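Local structure of period circadian protein homolog 2 (Mus musculus, 3GDI) at residues 25-30 and 146-151; 103-108 and 122-127; 165-170 and 264-269; 226-231 and 245-250. The protein is a mammalian circadian clock protein that regulates transcription and probably binds partner proteins, and copies of itself, through its tandem PAS domains. One frame throughout, in Å; residues are numbered along the deposited sequence.

Contact 1: residues 25-30 and 146-151; sequences DMFAVA and LLAERV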
loop_
_atom_site.group_PDB
_atom_site.type_symbol
_atom_site.label_atom_id
_atom_site.label_comp_id
_atom_site.label_asym_id
_atom_site.label_seq_id
_atom_site.Cartn_x
_atom_site.Cartn_y
_atom_site.Cartn_z
ATOM N N ASP A 25 -10.345 -19.130 21.198
ATOM C CA ASP A 25 -9.380 -18.952 20.121
ATOM C C ASP A 25 -8.559 -17.669 20.198
ATOM O O ASP A 25 -7.808 -17.362 19.276
ATOM C CB ASP A 25 -10.093 -19.021 18.771
ATOM C CG ASP A 25 -10.344 -20.444 18.320
ATOM O OD1 ASP A 25 -9.369 -21.132 17.944
ATOM O OD2 ASP A 25 -11.512 -20.877 18.350
ATOM N N MET A 26 -8.693 -16.919 21.286
ATOM C CA MET A 26 -7.927 -15.686 21.433
ATOM C C MET A 26 -6.765 -15.812 22.412
ATOM O O MET A 26 -6.659 -16.789 23.153
ATOM C CB MET A 26 -8.833 -14.537 21.877
ATOM C CG MET A 26 -9.741 -14.025 20.782
ATOM S SD MET A 26 -10.546 -12.471 21.214
ATOM C CE MET A 26 -9.333 -11.280 20.613
ATOM N N PHE A 27 -5.883 -14.821 22.392
ATOM C CA PHE A 27 -4.742 -14.787 23.291
ATOM C C PHE A 27 -4.094 -13.419 23.217
ATOM O O PHE A 27 -4.242 -12.705 22.229
ATOM C CB PHE A 27 -3.719 -15.890 22.957
ATOM C CG PHE A 27 -2.882 -15.624 21.726
ATOM C CD1 PHE A 27 -3.290 -16.075 20.475
ATOM C CD2 PHE A 27 -1.665 -14.951 21.825
ATOM C CE1 PHE A 27 -2.495 -15.863 19.343
ATOM C CE2 PHE A 27 -0.868 -14.735 20.699
ATOM C CZ PHE A 27 -1.283 -15.191 19.459
ATOM N N ALA A 28 -3.393 -13.047 24.278
ATOM C CA ALA A 28 -2.727 -11.755 24.329
ATOM C C ALA A 28 -1.225 -11.960 24.437
ATOM O O ALA A 28 -0.766 -12.993 24.926
ATOM C CB ALA A 28 -3.231 -10.953 25.520
ATOM N N VAL A 29 -0.465 -10.975 23.974
ATOM C CA VAL A 29 0.986 -11.049 24.020
ATOM C C VAL A 29 1.597 -9.653 23.997
ATOM O O VAL A 29 1.170 -8.789 23.233
ATOM C CB VAL A 29 1.536 -11.864 22.829
ATOM C CG1 VAL A 29 1.114 -11.218 21.520
ATOM C CG2 VAL A 29 3.048 -11.951 22.911
ATOM N N ALA A 30 2.588 -9.439 24.857
ATOM C CA ALA A 30 3.282 -8.160 24.939
ATOM C C ALA A 30 4.668 -8.415 24.381
ATOM O O ALA A 30 5.351 -9.335 24.816
ATOM C CB ALA A 30 3.367 -7.697 26.386
ATOM N N LEU A 146 -0.755 -7.000 21.988
ATOM C CA LEU A 146 -1.614 -7.337 20.865
ATOM C C LEU A 146 -2.654 -8.371 21.223
ATOM O O LEU A 146 -2.358 -9.372 21.874
ATOM C CB LEU A 146 -0.793 -7.875 19.688
ATOM C CG LEU A 146 0.151 -6.929 18.949
ATOM C CD1 LEU A 146 1.574 -7.179 19.401
ATOM C CD2 LEU A 146 0.029 -7.164 17.451
ATOM N N LEU A 147 -3.880 -8.118 20.792
ATOM C CA LEU A 147 -4.967 -9.049 21.027
ATOM C C LEU A 147 -5.057 -9.857 19.739
ATOM O O LEU A 147 -5.291 -9.296 18.665
ATOM C CB LEU A 147 -6.264 -8.289 21.281
ATOM C CG LEU A 147 -6.294 -7.520 22.601
ATOM C CD1 LEU A 147 -7.378 -6.444 22.579
ATOM C CD2 LEU A 147 -6.529 -8.509 23.719
ATOM N N ALA A 148 -4.852 -11.166 19.846
ATOM C CA ALA A 148 -4.881 -12.040 18.688
ATOM C C ALA A 148 -6.056 -12.989 18.724
ATOM O O ALA A 148 -6.246 -13.714 19.694
ATOM C CB ALA A 148 -3.600 -12.827 18.617
ATOM N N GLU A 149 -6.836 -12.995 17.650
ATOM C CA GLU A 149 -7.994 -13.869 17.550
ATOM C C GLU A 149 -7.877 -14.807 16.358
ATOM O O GLU A 149 -7.657 -14.369 15.227
ATOM C CB GLU A 149 -9.268 -13.044 17.415
ATOM C CG GLU A 149 -10.500 -13.874 17.133
ATOM C CD GLU A 149 -11.746 -13.023 17.031
ATOM O OE1 GLU A 149 -12.828 -13.581 16.743
ATOM O OE2 GLU A 149 -11.643 -11.795 17.243
ATOM N N ARG A 150 -8.022 -16.100 16.620
ATOM C CA ARG A 150 -7.940 -17.110 15.574
ATOM C C ARG A 150 -9.109 -16.877 14.615
ATOM O O ARG A 150 -10.237 -16.656 15.054
ATOM C CB ARG A 150 -8.028 -18.503 16.200
ATOM C CG ARG A 150 -7.297 -19.590 15.442
ATOM C CD ARG A 150 -8.211 -20.405 14.566
ATOM N NE ARG A 150 -7.440 -21.384 13.804
ATOM C CZ ARG A 150 -7.957 -22.244 12.928
ATOM N NH1 ARG A 150 -9.267 -22.263 12.693
ATOM N NH2 ARG A 150 -7.161 -23.083 12.277
ATOM N N VAL A 151 -8.829 -16.918 13.314
ATOM C CA VAL A 151 -9.843 -16.703 12.287
ATOM C C VAL A 151 -10.370 -18.010 11.701
ATOM O O VAL A 151 -9.604 -18.935 11.415
ATOM C CB VAL A 151 -9.284 -15.834 11.140
ATOM C CG1 VAL A 151 -10.309 -15.711 10.029
ATOM C CG2 VAL A 151 -8.925 -14.455 11.664
#

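Contact 2: residues 103-108 and 122-127; sequences SFFCRV and PFRMTP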
loop_
_atom_site.group_PDB
_atom_site.type_symbol
_atom_site.label_atom_id
_atom_site.label_comp_id
_atom_site.label_asym_id
_atom_site.label_seq_id
_atom_site.Cartn_x
_atom_site.Cartn_y
_atom_site.Cartn_z
ATOM N N SER A 103 -6.189 -3.261 12.528
ATOM C CA SER A 103 -5.786 -4.641 12.781
ATOM C C SER A 103 -5.242 -5.263 11.504
ATOM O O SER A 103 -5.678 -4.921 10.407
ATOM C CB SER A 103 -6.975 -5.471 13.271
ATOM O OG SER A 103 -7.349 -5.095 14.581
ATOM N N PHE A 104 -4.292 -6.179 11.650
ATOM C CA PHE A 104 -3.694 -6.856 10.505
ATOM C C PHE A 104 -3.761 -8.359 10.763
ATOM O O PHE A 104 -4.151 -8.781 11.854
ATOM C CB PHE A 104 -2.240 -6.391 10.320
ATOM C CG PHE A 104 -1.346 -6.706 11.488
ATOM C CD1 PHE A 104 -0.482 -7.795 11.448
ATOM C CD2 PHE A 104 -1.399 -5.941 12.650
ATOM C CE1 PHE A 104 0.312 -8.119 12.545
ATOM C CE2 PHE A 104 -0.605 -6.261 13.754
ATOM C CZ PHE A 104 0.250 -7.357 13.697
ATOM N N PHE A 105 -3.390 -9.162 9.771
ATOM C CA PHE A 105 -3.425 -10.616 9.919
ATOM C C PHE A 105 -2.060 -11.290 9.820
ATOM O O PHE A 105 -1.198 -10.874 9.053
ATOM C CB PHE A 105 -4.347 -11.231 8.868
ATOM C CG PHE A 105 -5.751 -10.725 8.928
ATOM C CD1 PHE A 105 -6.064 -9.450 8.477
ATOM C CD2 PHE A 105 -6.766 -11.524 9.435
ATOM C CE1 PHE A 105 -7.369 -8.976 8.528
ATOM C CE2 PHE A 105 -8.072 -11.060 9.491
ATOM C CZ PHE A 105 -8.373 -9.781 9.034
ATOM N N CYS A 106 -1.891 -12.353 10.595
ATOM C CA CYS A 106 -0.650 -13.122 10.618
ATOM C C CYS A 106 -0.928 -14.596 10.857
ATOM O O CYS A 106 -1.876 -14.954 11.562
ATOM C CB CYS A 106 0.278 -12.616 11.724
ATOM S SG CYS A 106 1.550 -11.450 11.192
ATOM N N ARG A 107 -0.109 -15.449 10.249
ATOM C CA ARG A 107 -0.239 -16.890 10.428
ATOM C C ARG A 107 0.771 -17.255 11.511
ATOM O O ARG A 107 1.954 -16.939 11.397
ATOM C CB ARG A 107 0.067 -17.613 9.115
ATOM C CG ARG A 107 -1.162 -17.784 8.219
ATOM C CD ARG A 107 -0.827 -17.780 6.728
ATOM N NE ARG A 107 -0.444 -16.441 6.285
ATOM C CZ ARG A 107 -0.558 -15.985 5.037
ATOM N NH1 ARG A 107 -1.050 -16.755 4.075
ATOM N NH2 ARG A 107 -0.180 -14.746 4.754
ATOM N N VAL A 108 0.294 -17.893 12.572
ATOM C CA VAL A 108 1.156 -18.264 13.693
ATOM C C VAL A 108 1.302 -19.773 13.846
ATOM O O VAL A 108 0.378 -20.527 13.553
ATOM C CB VAL A 108 0.605 -17.677 15.015
ATOM C CG1 VAL A 108 1.600 -17.900 16.151
ATOM C CG2 VAL A 108 0.319 -16.191 14.836
ATOM N N PRO A 122 -4.278 -18.847 10.769
ATOM C CA PRO A 122 -4.481 -17.406 10.611
ATOM C C PRO A 122 -4.990 -16.749 11.891
ATOM O O PRO A 122 -5.817 -17.313 12.597
ATOM C CB PRO A 122 -5.486 -17.329 9.466
ATOM C CG PRO A 122 -6.286 -18.576 9.645
ATOM C CD PRO A 122 -5.223 -19.603 9.929
ATOM N N PHE A 123 -4.482 -15.557 12.186
ATOM C CA PHE A 123 -4.881 -14.819 13.383
ATOM C C PHE A 123 -5.097 -13.350 13.060
ATOM O O PHE A 123 -4.326 -12.743 12.318
ATOM C CB PHE A 123 -3.803 -14.932 14.466
ATOM C CG PHE A 123 -3.949 -16.133 15.342
ATOM C CD1 PHE A 123 -4.719 -16.072 16.500
ATOM C CD2 PHE A 123 -3.347 -17.337 14.998
ATOM C CE1 PHE A 123 -4.893 -17.193 17.303
ATOM C CE2 PHE A 123 -3.511 -18.467 15.791
ATOM C CZ PHE A 123 -4.286 -18.398 16.948
ATOM N N ARG A 124 -6.159 -12.778 13.601
ATOM C CA ARG A 124 -6.413 -11.372 13.377
ATOM C C ARG A 124 -5.800 -10.732 14.595
ATOM O O ARG A 124 -6.043 -11.182 15.710
ATOM C CB ARG A 124 -7.904 -11.088 13.345
ATOM C CG ARG A 124 -8.232 -9.647 13.028
ATOM C CD ARG A 124 -9.224 -9.088 14.029
ATOM N NE ARG A 124 -9.658 -7.743 13.665
ATOM C CZ ARG A 124 -10.378 -6.951 14.452
ATOM N NH1 ARG A 124 -10.745 -7.369 15.654
ATOM N NH2 ARG A 124 -10.732 -5.742 14.034
ATOM N N MET A 125 -5.001 -9.693 14.397
ATOM C CA MET A 125 -4.361 -9.050 15.526
ATOM C C MET A 125 -4.530 -7.541 15.575
ATOM O O MET A 125 -4.493 -6.865 14.549
ATOM C CB MET A 125 -2.879 -9.400 15.526
ATOM C CG MET A 125 -2.619 -10.889 15.498
ATOM S SD MET A 125 -0.909 -11.252 15.883
ATOM C CE MET A 125 -0.118 -10.877 14.301
ATOM N N THR A 126 -4.723 -7.021 16.782
ATOM C CA THR A 126 -4.882 -5.590 16.989
ATOM C C THR A 126 -3.721 -5.169 17.881
ATOM O O THR A 126 -3.562 -5.684 18.990
ATOM C CB THR A 126 -6.209 -5.257 17.695
ATOM O OG1 THR A 126 -7.254 -6.092 17.183
ATOM C CG2 THR A 126 -6.583 -3.803 17.444
ATOM N N PRO A 127 -2.888 -4.233 17.398
ATOM C CA PRO A 127 -1.714 -3.708 18.096
ATOM C C PRO A 127 -1.953 -2.485 18.974
ATOM O O PRO A 127 -2.557 -1.500 18.540
ATOM C CB PRO A 127 -0.771 -3.394 16.948
ATOM C CG PRO A 127 -1.714 -2.813 15.951
ATOM C CD PRO A 127 -2.907 -3.756 16.003
#

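Contact 3: residues 165-170 and 264-269; sequences RIFTTT and GRHKVR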
loop_
_atom_site.group_PDB
_atom_site.type_symbol
_atom_site.label_atom_id
_atom_site.label_comp_id
_atom_site.label_asym_id
_atom_site.label_seq_id
_atom_site.Cartn_x
_atom_site.Cartn_y
_atom_site.Cartn_z
ATOM N N ARG A 165 -22.113 -12.466 3.437
ATOM C CA ARG A 165 -20.812 -12.906 2.947
ATOM C C ARG A 165 -20.420 -11.870 1.918
ATOM O O ARG A 165 -20.435 -12.121 0.724
ATOM C CB ARG A 165 -20.926 -14.297 2.314
ATOM C CG ARG A 165 -21.723 -15.230 3.194
ATOM C CD ARG A 165 -21.185 -16.633 3.251
ATOM N NE ARG A 165 -21.506 -17.401 2.057
ATOM C CZ ARG A 165 -21.629 -18.726 2.042
ATOM N NH1 ARG A 165 -21.468 -19.430 3.157
ATOM N NH2 ARG A 165 -21.897 -19.348 0.903
ATOM N N ILE A 166 -20.086 -10.690 2.419
ATOM C CA ILE A 166 -19.719 -9.549 1.599
ATOM C C ILE A 166 -18.326 -9.033 1.916
ATOM O O ILE A 166 -17.978 -8.802 3.073
ATOM C CB ILE A 166 -20.724 -8.384 1.834
ATOM C CG1 ILE A 166 -22.135 -8.854 1.492
ATOM C CG2 ILE A 166 -20.330 -7.140 1.012
ATOM C CD1 ILE A 166 -23.196 -7.810 1.765
ATOM N N PHE A 167 -17.527 -8.851 0.879
ATOM C CA PHE A 167 -16.190 -8.297 1.058
ATOM C C PHE A 167 -15.896 -7.357 -0.117
ATOM O O PHE A 167 -16.539 -7.444 -1.166
ATOM C CB PHE A 167 -15.134 -9.404 1.146
ATOM C CG PHE A 167 -14.895 -10.112 -0.136
ATOM C CD1 PHE A 167 -15.735 -11.139 -0.542
ATOM C CD2 PHE A 167 -13.816 -9.770 -0.932
ATOM C CE1 PHE A 167 -15.502 -11.830 -1.732
ATOM C CE2 PHE A 167 -13.564 -10.443 -2.124
ATOM C CZ PHE A 167 -14.409 -11.480 -2.529
ATOM N N THR A 168 -14.948 -6.446 0.062
ATOM C CA THR A 168 -14.611 -5.521 -1.011
ATOM C C THR A 168 -13.143 -5.597 -1.413
ATOM O O THR A 168 -12.295 -6.026 -0.643
ATOM C CB THR A 168 -14.918 -4.062 -0.630
ATOM O OG1 THR A 168 -13.929 -3.599 0.295
ATOM C CG2 THR A 168 -16.292 -3.951 0.025
ATOM N N THR A 169 -12.863 -5.182 -2.641
ATOM C CA THR A 169 -11.511 -5.164 -3.162
ATOM C C THR A 169 -11.317 -3.829 -3.862
ATOM O O THR A 169 -12.267 -3.252 -4.406
ATOM C CB THR A 169 -11.286 -6.269 -4.189
ATOM O OG1 THR A 169 -12.205 -6.095 -5.272
ATOM C CG2 THR A 169 -11.484 -7.634 -3.567
ATOM N N THR A 170 -10.082 -3.344 -3.839
ATOM C CA THR A 170 -9.733 -2.087 -4.483
ATOM C C THR A 170 -8.505 -2.332 -5.349
ATOM O O THR A 170 -7.613 -3.062 -4.953
ATOM C CB THR A 170 -9.382 -1.012 -3.442
ATOM O OG1 THR A 170 -10.500 -0.816 -2.573
ATOM C CG2 THR A 170 -9.039 0.315 -4.122
ATOM N N GLY A 264 -14.675 -2.766 -5.824
ATOM C CA GLY A 264 -15.715 -3.752 -6.021
ATOM C C GLY A 264 -16.265 -4.229 -4.692
ATOM O O GLY A 264 -15.528 -4.391 -3.721
ATOM N N ARG A 265 -17.574 -4.439 -4.639
ATOM C CA ARG A 265 -18.221 -4.920 -3.428
ATOM C C ARG A 265 -18.790 -6.258 -3.819
ATOM O O ARG A 265 -19.738 -6.326 -4.590
ATOM C CB ARG A 265 -19.348 -3.990 -3.006
ATOM C CG ARG A 265 -19.970 -4.406 -1.696
ATOM C CD ARG A 265 -21.105 -3.519 -1.336
ATOM N NE ARG A 265 -21.339 -3.518 0.099
ATOM C CZ ARG A 265 -22.268 -4.247 0.703
ATOM N NH1 ARG A 265 -23.051 -5.044 -0.016
ATOM N NH2 ARG A 265 -22.417 -4.168 2.022
ATOM N N HIS A 266 -18.217 -7.318 -3.272
ATOM C CA HIS A 266 -18.626 -8.660 -3.630
ATOM C C HIS A 266 -19.503 -9.414 -2.656
ATOM O O HIS A 266 -19.374 -9.283 -1.443
ATOM C CB HIS A 266 -17.380 -9.492 -3.909
ATOM C CG HIS A 266 -16.386 -8.799 -4.785
ATOM N ND1 HIS A 266 -15.221 -8.251 -4.297
ATOM C CD2 HIS A 266 -16.406 -8.524 -6.109
ATOM C CE1 HIS A 266 -14.565 -7.667 -5.284
ATOM N NE2 HIS A 266 -15.262 -7.818 -6.394
ATOM N N LYS A 267 -20.392 -10.220 -3.216
ATOM C CA LYS A 267 -21.287 -11.044 -2.425
ATOM C C LYS A 267 -21.074 -12.448 -2.951
ATOM O O LYS A 267 -21.311 -12.719 -4.135
ATOM C CB LYS A 267 -22.735 -10.605 -2.635
ATOM C CG LYS A 267 -23.655 -10.954 -1.474
ATOM C CD LYS A 267 -24.543 -12.158 -1.783
ATOM C CE LYS A 267 -25.648 -11.793 -2.778
ATOM N NZ LYS A 267 -26.393 -12.990 -3.270
ATOM N N VAL A 268 -20.587 -13.336 -2.091
ATOM C CA VAL A 268 -20.362 -14.702 -2.526
ATOM C C VAL A 268 -21.687 -15.430 -2.481
ATOM O O VAL A 268 -22.252 -15.680 -1.419
ATOM C CB VAL A 268 -19.271 -15.429 -1.672
ATOM C CG1 VAL A 268 -18.885 -14.588 -0.485
ATOM C CG2 VAL A 268 -19.742 -16.807 -1.253
ATOM N N ARG A 269 -22.192 -15.739 -3.667
ATOM C CA ARG A 269 -23.465 -16.413 -3.812
ATOM C C ARG A 269 -23.294 -17.927 -3.680
ATOM O O ARG A 269 -24.212 -18.631 -3.243
ATOM C CB ARG A 269 -24.067 -16.056 -5.164
ATOM C CG ARG A 269 -25.573 -16.195 -5.226
ATOM C CD ARG A 269 -26.052 -15.861 -6.622
ATOM N NE ARG A 269 -25.408 -16.724 -7.608
ATOM C CZ ARG A 269 -25.242 -16.390 -8.881
ATOM N NH1 ARG A 269 -25.670 -15.211 -9.311
ATOM N NH2 ARG A 269 -24.659 -17.231 -9.725
#

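Contact 4: residues 226-231 and 245-250; sequences PFDYSP and DTSWSS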
loop_
_atom_site.group_PDB
_atom_site.type_symbol
_atom_site.label_atom_id
_atom_site.label_comp_id
_atom_site.label_asym_id
_atom_site.label_seq_id
_atom_site.Cartn_x
_atom_site.Cartn_y
_atom_site.Cartn_z
ATOM N N PRO A 226 -22.261 3.116 -9.378
ATOM C CA PRO A 226 -22.120 1.659 -9.235
ATOM C C PRO A 226 -23.058 0.856 -10.144
ATOM O O PRO A 226 -24.143 1.317 -10.484
ATOM C CB PRO A 226 -22.429 1.421 -7.756
ATOM C CG PRO A 226 -22.042 2.719 -7.105
ATOM C CD PRO A 226 -22.551 3.749 -8.080
ATOM N N PHE A 227 -22.636 -0.341 -10.535
ATOM C CA PHE A 227 -23.476 -1.195 -11.365
ATOM C C PHE A 227 -23.162 -2.661 -11.091
ATOM O O PHE A 227 -22.033 -3.013 -10.757
ATOM C CB PHE A 227 -23.294 -0.867 -12.856
ATOM C CG PHE A 227 -22.010 -1.373 -13.455
ATOM C CD1 PHE A 227 -21.874 -2.712 -13.823
ATOM C CD2 PHE A 227 -20.950 -0.493 -13.700
ATOM C CE1 PHE A 227 -20.701 -3.171 -14.436
ATOM C CE2 PHE A 227 -19.776 -0.940 -14.311
ATOM C CZ PHE A 227 -19.649 -2.283 -14.682
ATOM N N ASP A 228 -24.172 -3.512 -11.237
ATOM C CA ASP A 228 -24.014 -4.933 -10.981
ATOM C C ASP A 228 -23.585 -5.774 -12.167
ATOM O O ASP A 228 -23.891 -5.479 -13.324
ATOM C CB ASP A 228 -25.313 -5.508 -10.433
ATOM C CG ASP A 228 -25.703 -4.900 -9.108
ATOM O OD1 ASP A 228 -26.879 -5.041 -8.715
ATOM O OD2 ASP A 228 -24.833 -4.289 -8.455
ATOM N N TYR A 229 -22.854 -6.832 -11.849
ATOM C CA TYR A 229 -22.402 -7.780 -12.836
ATOM C C TYR A 229 -22.176 -9.090 -12.115
ATOM O O TYR A 229 -21.554 -9.129 -11.057
ATOM C CB TYR A 229 -21.101 -7.343 -13.503
ATOM C CG TYR A 229 -20.714 -8.274 -14.629
ATOM C CD1 TYR A 229 -21.041 -7.979 -15.952
ATOM C CD2 TYR A 229 -20.102 -9.502 -14.361
ATOM C CE1 TYR A 229 -20.773 -8.888 -16.983
ATOM C CE2 TYR A 229 -19.833 -10.418 -15.379
ATOM C CZ TYR A 229 -20.170 -10.106 -16.686
ATOM O OH TYR A 229 -19.914 -11.025 -17.683
ATOM N N SER A 230 -22.695 -10.161 -12.697
ATOM C CA SER A 230 -22.563 -11.494 -12.135
ATOM C C SER A 230 -22.929 -12.512 -13.201
ATOM O O SER A 230 -23.682 -12.200 -14.125
ATOM C CB SER A 230 -23.490 -11.646 -10.932
ATOM O OG SER A 230 -24.749 -11.068 -11.207
ATOM N N PRO A 231 -22.400 -13.740 -13.089
ATOM C CA PRO A 231 -21.503 -14.130 -12.003
ATOM C C PRO A 231 -20.049 -14.060 -12.454
ATOM O O PRO A 231 -19.752 -14.097 -13.646
ATOM C CB PRO A 231 -21.917 -15.558 -11.738
ATOM C CG PRO A 231 -22.043 -16.070 -13.156
ATOM C CD PRO A 231 -22.790 -14.925 -13.874
ATOM N N ASP A 245 -21.270 -12.156 -6.924
ATOM C CA ASP A 245 -22.264 -11.246 -7.481
ATOM C C ASP A 245 -21.550 -9.944 -7.139
ATOM O O ASP A 245 -21.346 -9.626 -5.964
ATOM C CB ASP A 245 -23.600 -11.330 -6.734
ATOM C CG ASP A 245 -24.422 -12.541 -7.140
ATOM O OD1 ASP A 245 -25.524 -12.745 -6.576
ATOM O OD2 ASP A 245 -23.971 -13.293 -8.026
ATOM N N THR A 246 -21.153 -9.195 -8.157
ATOM C CA THR A 246 -20.398 -7.989 -7.901
ATOM C C THR A 246 -21.002 -6.681 -8.332
ATOM O O THR A 246 -21.739 -6.603 -9.309
ATOM C CB THR A 246 -19.010 -8.093 -8.549
ATOM O OG1 THR A 246 -18.340 -9.264 -8.058
ATOM C CG2 THR A 246 -18.181 -6.862 -8.233
ATOM N N SER A 247 -20.665 -5.650 -7.574
ATOM C CA SER A 247 -21.094 -4.293 -7.853
ATOM C C SER A 247 -19.783 -3.532 -8.077
ATOM O O SER A 247 -18.900 -3.551 -7.226
ATOM C CB SER A 247 -21.845 -3.721 -6.659
ATOM O OG SER A 247 -21.863 -2.305 -6.722
ATOM N N TRP A 248 -19.651 -2.881 -9.225
ATOM C CA TRP A 248 -18.428 -2.161 -9.542
ATOM C C TRP A 248 -18.542 -0.638 -9.533
ATOM O O TRP A 248 -19.560 -0.075 -9.935
ATOM C CB TRP A 248 -17.895 -2.601 -10.905
ATOM C CG TRP A 248 -17.480 -4.037 -10.969
ATOM C CD1 TRP A 248 -18.187 -5.073 -11.511
ATOM C CD2 TRP A 248 -16.266 -4.608 -10.440
ATOM N NE1 TRP A 248 -17.492 -6.253 -11.352
ATOM C CE2 TRP A 248 -16.313 -5.996 -10.694
ATOM C CE3 TRP A 248 -15.150 -4.078 -9.769
ATOM C CZ2 TRP A 248 -15.290 -6.864 -10.300
ATOM C CZ3 TRP A 248 -14.135 -4.938 -9.375
ATOM C CH2 TRP A 248 -14.213 -6.320 -9.643
ATOM N N SER A 249 -17.473 0.020 -9.081
ATOM C CA SER A 249 -17.426 1.475 -9.028
ATOM C C SER A 249 -15.980 1.983 -9.148
ATOM O O SER A 249 -15.030 1.195 -9.184
ATOM C CB SER A 249 -18.048 1.969 -7.725
ATOM O OG SER A 249 -18.331 3.356 -7.809
ATOM N N SER A 250 -15.805 3.298 -9.219
ATOM C CA SER A 250 -14.461 3.847 -9.335
ATOM C C SER A 250 -14.320 5.157 -8.596
ATOM O O SER A 250 -15.306 5.844 -8.344
ATOM C CB SER A 250 -14.110 4.083 -10.806
ATOM O OG SER A 250 -15.085 4.901 -11.422
#

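Contact 1: residues 25-30 and 146-151
Phe27 and Ala148 form the hydrogen-bonded pair at the middle of this antiparallel ladder, which joins the first and last strands of the PAS-A sheet in chain order, neighbours within it. Ala148 N gives a nearly straight bond to Phe27 O (2.9 Å), and Phe27 N returns one to Ala148 O in the carbonyl plane. Val29 and Leu146 repeat the exchange at one end; at the other, Arg150 N reaches Asp25 O from above the carbonyl plane (2.9 Å). Asp25 OD1 lies 4.6 Å from Arg150 NE and well out of the guanidinium plane, so the two probably attract only as charges. On the partly exposed face, Met26 bends at chi3 (89°), turning CE to Glu149 CB (3.7 Å) and Leu147 CB (4.3 Å), while CG lies 3.5 Å from Glu149 CB. A flexible thioether suits this strip between an acid and a leucine; an alanine here would probably leave the aliphatic base of Glu149 without its apolar cover. The buried face carries Phe27, Val29, Leu146 and Ala148, where the small alanine admits a ring that also meets Phe123 edge-to-face. Ala148 CB sits over one face of the Phe27 ring, 3.3 Å from CE1.

Contact 2: residues 103-108 and 122-127
Phe104 and Met125 face the PAS-A core from neighbouring antiparallel strands, 104-108 at the edge of the sheet and 121-131 beside it. The phenylalanine takes chi1 62°, with CG between its backbone N and carbonyl carbon, and this swings the ring across toward the methionine. Met125 CB lies over one ring face, offset toward the rim, while SD stands obliquely 5.4 Å from the ring centroid in a Met-aromatic contact. Pro127 CD meets the same ring at its edge, 4.1 Å from CE2. A long, unbranched thioether suits the site, its CB over the ring and its sulfur beside it. Further along, Val108 crosses Phe123 at about a right angle, its CG2 3.8 Å from CD2 of that ring. Helix 70-76 closes over this apolar side, bringing Phe73 and Tyr76 to Phe104.

The opposite face is mixed. Arg124 lays its aliphatic part against Phe105, with CG 4.2 Å from the ring centroid and off-centre; guanidinium and ring planes are 51° apart. Arg107 carries its guanidinium to salt bridges with Asp69 and with Asp194 of helix 192-195. Backbone bonds pair Phe104 with Met125 and Cys106 with Phe123; Met125 N to Phe104 O and Cys106 N to Phe123 O are both nearly straight. At the strand's start Ser103 OG lies over one face of the Arg124 guanidinium and hydrogen-bonds Thr126 OG1 at 2.8 Å.

Contact 3: residues 165-170 and 264-269
Phe167 and His266 make the dense centre of this antiparallel ladder between the first and last strands of the second PAS domain in chain order, neighbours within its sheet. The phenylalanine's chi1 of 70° turns its ring across the neighbouring strand, so that His266 CB sits over one face, 4.0 Å from the centroid; the two ring planes meet obliquely at 42°. Between the strands His266 N donates to Phe167 O at 2.7 Å. Gly264 suits its place because a beta carbon there would probably crowd the His266 ring. Leu187 and Ala184 of helix 184-188 pack on Phe167, and Leu244 of strand 241-252 on both aromatic residues.

The other face, with Ile166, Thr168, Arg265 and Lys267, is partly exposed and looser. Arg265 extends from CG to NE and lays its guanidinium flat over Ile166, whose CG2 lies over the centre of one face, 3.5 Å from CZ. A serine in its place would probably uncover Ile166 and lose the packing on Trp255 of the second subunit. Lys267 touches Ile166 with CG, 3.9 Å from CG1, and then leads away. Isoleucine thus gets apolar cover from a charged group whose N-H edges can still meet polar partners.

Contact 4: residues 226-231 and 245-250
Phe227 and Trp248 pair on the inner face of the hairpin formed by strands 227-235 and 241-252 in the second PAS domain. Trp248 CB rests over one face of the Phe227 ring, 4.2 Å from CZ, and that ring meets the five-membered ring of Trp248 obliquely, planes at 50°. With chi1 at 75°, Phe227 leans across the strand to meet it. Tyr229 instead has CG anti to its backbone N (-174°), which carries the phenol away and leaves CB near the indole edge, 4.2 Å from CD1. Thr246 CG2 lies over one face of that indole.

Behind this shell, the backbone sets the spacing: Trp248 N bonds Phe227 O and Tyr229 N bonds Thr246 O, both at 2.8 Å, each answered by a return bond. On the other face, where Asp228 and Ser230 are exposed, short polar side chains can meet solvent: Asp228 OD2 approaches Ser247 CB at 3.5 Å, and Asp245 OD2 salt-bridges Arg269. Ser247 OG makes a weak hydrogen bond to Trp255 of the second subunit. Helix 209-221 lies across the aromatic face, with Ile219 against Phe227, Leu211 against Tyr229 and Ile215 against Trp248, while His266 of strand 259-268 meets the indole edge-to-face.

Overall arrangement
The four contacts fall into two equivalent pairs, one in each PAS domain. Contacts 1 and 2 share the first five-stranded sheet, contacts 3 and 4 the second, and both sheets have strand order 2-1-5-4-3. Contacts 1 and 3 bring together the first and last strands of each sheet along the chain, 26-31 with 142-150 and 166-171 with 259-268; contacts 2 (104-108 with 121-131) and 4 (227-235 with 241-252) are nested inside those loops. Centres within a pair are 8 and 9 Å apart, bridged by strand pairing, whereas those of contacts 1 and 4 lie about 35 Å apart. Contacts 3 and 4 both touch the second subunit, so the second sheet probably also contributes to the dimer surface.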